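Local atomic coordinates of putative thioesterase (Syntrophus aciditrophicus SB, PDB entry 3HDU), a protein that probably hydrolyses thioesters, as a member of the hotdog-fold thioesterase superfamily. Residues Y110-L115 with Q143-A148. Sequence-based numbering, arbitrary orientation.
Sequences YLRPGL and QDELIA
The carbonyl oxygen of Ile147 takes two backbone N-H groups from residues 110-115: Leu111 N lies 2.8 Å from Ile147 O, and Arg112 N makes a weak second bond to it at 3.5 Å. Beside this grip, Arg112 runs its aliphatic part over Ile147, with Arg112 CG 3.7 Å from Ile147 CG2, the two side chains meeting at about a right angle. On this same side Ile147 CD1 reaches across to Gly114 CA at 3.6 Å. A bend at chi3 (78°) of Arg112 carries the guanidinium along to Glu145, where Arg112 NH1 forms a salt bridge with Glu145 OE2 at 3.3 Å. The two planar groups are 56° apart, and Glu145 CB lies over one guanidinium face near its rim. An alanine in place of Arg112 would probably leave the Glu145 carboxylate without this cationic mate and strip the cover from Ile147 CG2. On the other flank, Leu111 CD1 touches Leu146 CD2 at 3.5 Å.

In the hotdog fold this is where strand 101-110, at one edge of the chain's antiparallel sheet, ends against the beginning of strand 146-156. Tyr110 and Ala148 form an antiparallel non-hydrogen-bonded pair, their side chains both on the face packed against Ile66 of helix 58-85, where Tyr110 OH is anchored by a hydrogen bond to Gly63 O. Ile147 and Ala148 both pair with Leu139 of strand 132-141, a classic beta bulge, and Asn141 OD1 accepts the backbone N-H of Glu145 at the preceding turn. Other subunits close in as well: Leu111 packs on Met104, and Leu146 on Ile155, both of a second subunit, and Tyr110 makes backbone hydrogen bonds to a third.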
loop_
_atom_site.group_PDB
_atom_site.type_symbol
_atom_site.label_atom_id
_atom_site.label_comp_id
_atom_site.label_asym_id
_atom_site.label_seq_id
_atom_site.Cartn_x
_atom_site.Cartn_y
_atom_site.Cartn_z
ATOM N N TYR A 110 5.617 12.936 0.635
ATOM C CA TYR A 110 6.230 14.254 0.857
ATOM C C TYR A 110 6.271 14.616 2.344
ATOM O O TYR A 110 5.225 14.646 3.001
ATOM C CB TYR A 110 5.415 15.327 0.125
ATOM C CG TYR A 110 5.264 15.150 -1.382
ATOM C CD1 TYR A 110 4.400 14.179 -1.921
ATOM C CD2 TYR A 110 5.934 15.998 -2.281
ATOM C CE1 TYR A 110 4.240 14.030 -3.308
ATOM C CE2 TYR A 110 5.772 15.867 -3.665
ATOM C CZ TYR A 110 4.925 14.878 -4.173
ATOM O OH TYR A 110 4.753 14.723 -5.527
ATOM N N LEU A 111 7.469 14.901 2.858
ATOM C CA LEU A 111 7.676 15.306 4.266
ATOM C C LEU A 111 7.442 16.794 4.498
ATOM O O LEU A 111 7.048 17.197 5.596
ATOM C CB LEU A 111 9.084 14.941 4.743
ATOM C CG LEU A 111 9.355 13.451 4.918
ATOM C CD1 LEU A 111 10.827 13.223 5.239
ATOM C CD2 LEU A 111 8.468 12.871 6.022
ATOM N N ARG A 112 7.755 17.605 3.490
ATOM C CA ARG A 112 7.531 19.053 3.529
ATOM C C ARG A 112 7.512 19.565 2.076
ATOM O O ARG A 112 7.963 18.840 1.177
ATOM C CB ARG A 112 8.628 19.743 4.366
ATOM C CG ARG A 112 9.960 20.018 3.648
ATOM C CD ARG A 112 11.063 20.376 4.630
ATOM N NE ARG A 112 11.601 19.199 5.322
ATOM C CZ ARG A 112 12.543 19.222 6.276
ATOM N NH1 ARG A 112 13.075 20.374 6.714
ATOM N NH2 ARG A 112 12.955 18.069 6.816
ATOM N N PRO A 113 7.004 20.799 1.838
ATOM C CA PRO A 113 7.004 21.337 0.464
ATOM C C PRO A 113 8.423 21.803 0.104
ATOM O O PRO A 113 9.064 22.504 0.912
ATOM C CB PRO A 113 5.997 22.491 0.525
ATOM C CG PRO A 113 5.945 22.890 1.962
ATOM C CD PRO A 113 6.444 21.763 2.808
ATOM N N GLY A 114 8.894 21.394 -1.080
ATOM C CA GLY A 114 10.264 21.652 -1.555
ATOM C C GLY A 114 10.785 23.060 -1.385
ATOM O O GLY A 114 11.796 23.265 -0.708
ATOM N N LEU A 115 10.075 24.009 -2.004
ATOM C CA LEU A 115 10.348 25.467 -1.979
ATOM C C LEU A 115 11.828 25.927 -2.002
ATOM O O LEU A 115 12.180 26.934 -1.378
ATOM C CB LEU A 115 9.591 26.103 -0.801
ATOM N N GLN A 143 20.039 22.316 1.447
ATOM C CA GLN A 143 20.478 22.147 2.841
ATOM C C GLN A 143 20.588 20.689 3.352
ATOM O O GLN A 143 20.731 20.475 4.560
ATOM C CB GLN A 143 19.512 22.959 3.728
ATOM C CG GLN A 143 19.469 24.475 3.371
ATOM C CD GLN A 143 18.193 25.202 3.791
ATOM O OE1 GLN A 143 17.231 24.607 4.290
ATOM N NE2 GLN A 143 18.179 26.512 3.562
ATOM N N ASP A 144 20.531 19.708 2.439
ATOM C CA ASP A 144 20.624 18.269 2.755
ATOM C C ASP A 144 19.475 17.775 3.680
ATOM O O ASP A 144 19.675 16.889 4.510
ATOM C CB ASP A 144 22.026 17.955 3.341
ATOM C CG ASP A 144 22.424 16.483 3.208
ATOM O OD1 ASP A 144 22.333 15.922 2.093
ATOM O OD2 ASP A 144 22.870 15.899 4.221
ATOM N N GLU A 145 18.284 18.365 3.527
ATOM C CA GLU A 145 17.090 18.000 4.312
ATOM C C GLU A 145 16.191 17.117 3.463
ATOM O O GLU A 145 15.904 17.481 2.335
ATOM C CB GLU A 145 16.302 19.242 4.710
ATOM C CG GLU A 145 17.034 20.179 5.650
ATOM C CD GLU A 145 16.186 21.374 6.043
ATOM O OE1 GLU A 145 15.670 22.068 5.141
ATOM O OE2 GLU A 145 16.046 21.632 7.255
ATOM N N LEU A 146 15.732 15.989 4.014
ATOM C CA LEU A 146 14.849 15.054 3.301
ATOM C C LEU A 146 13.460 15.669 3.124
ATOM O O LEU A 146 12.762 15.876 4.106
ATOM C CB LEU A 146 14.735 13.714 4.052
ATOM C CG LEU A 146 13.944 12.586 3.369
ATOM C CD1 LEU A 146 14.692 12.083 2.139
ATOM C CD2 LEU A 146 13.693 11.454 4.339
ATOM N N ILE A 147 13.079 15.970 1.880
ATOM C CA ILE A 147 11.753 16.567 1.572
ATOM C C ILE A 147 10.740 15.572 0.985
ATOM O O ILE A 147 9.535 15.777 1.139
ATOM C CB ILE A 147 11.861 17.882 0.730
ATOM C CG1 ILE A 147 12.355 17.630 -0.688
ATOM C CG2 ILE A 147 12.762 18.906 1.459
ATOM C CD1 ILE A 147 12.642 18.913 -1.455
ATOM N N ALA A 148 11.220 14.512 0.326
ATOM C CA ALA A 148 10.341 13.464 -0.218
ATOM C C ALA A 148 11.061 12.127 -0.418
ATOM O O ALA A 148 12.279 12.097 -0.595
ATOM C CB ALA A 148 9.703 13.923 -1.528
#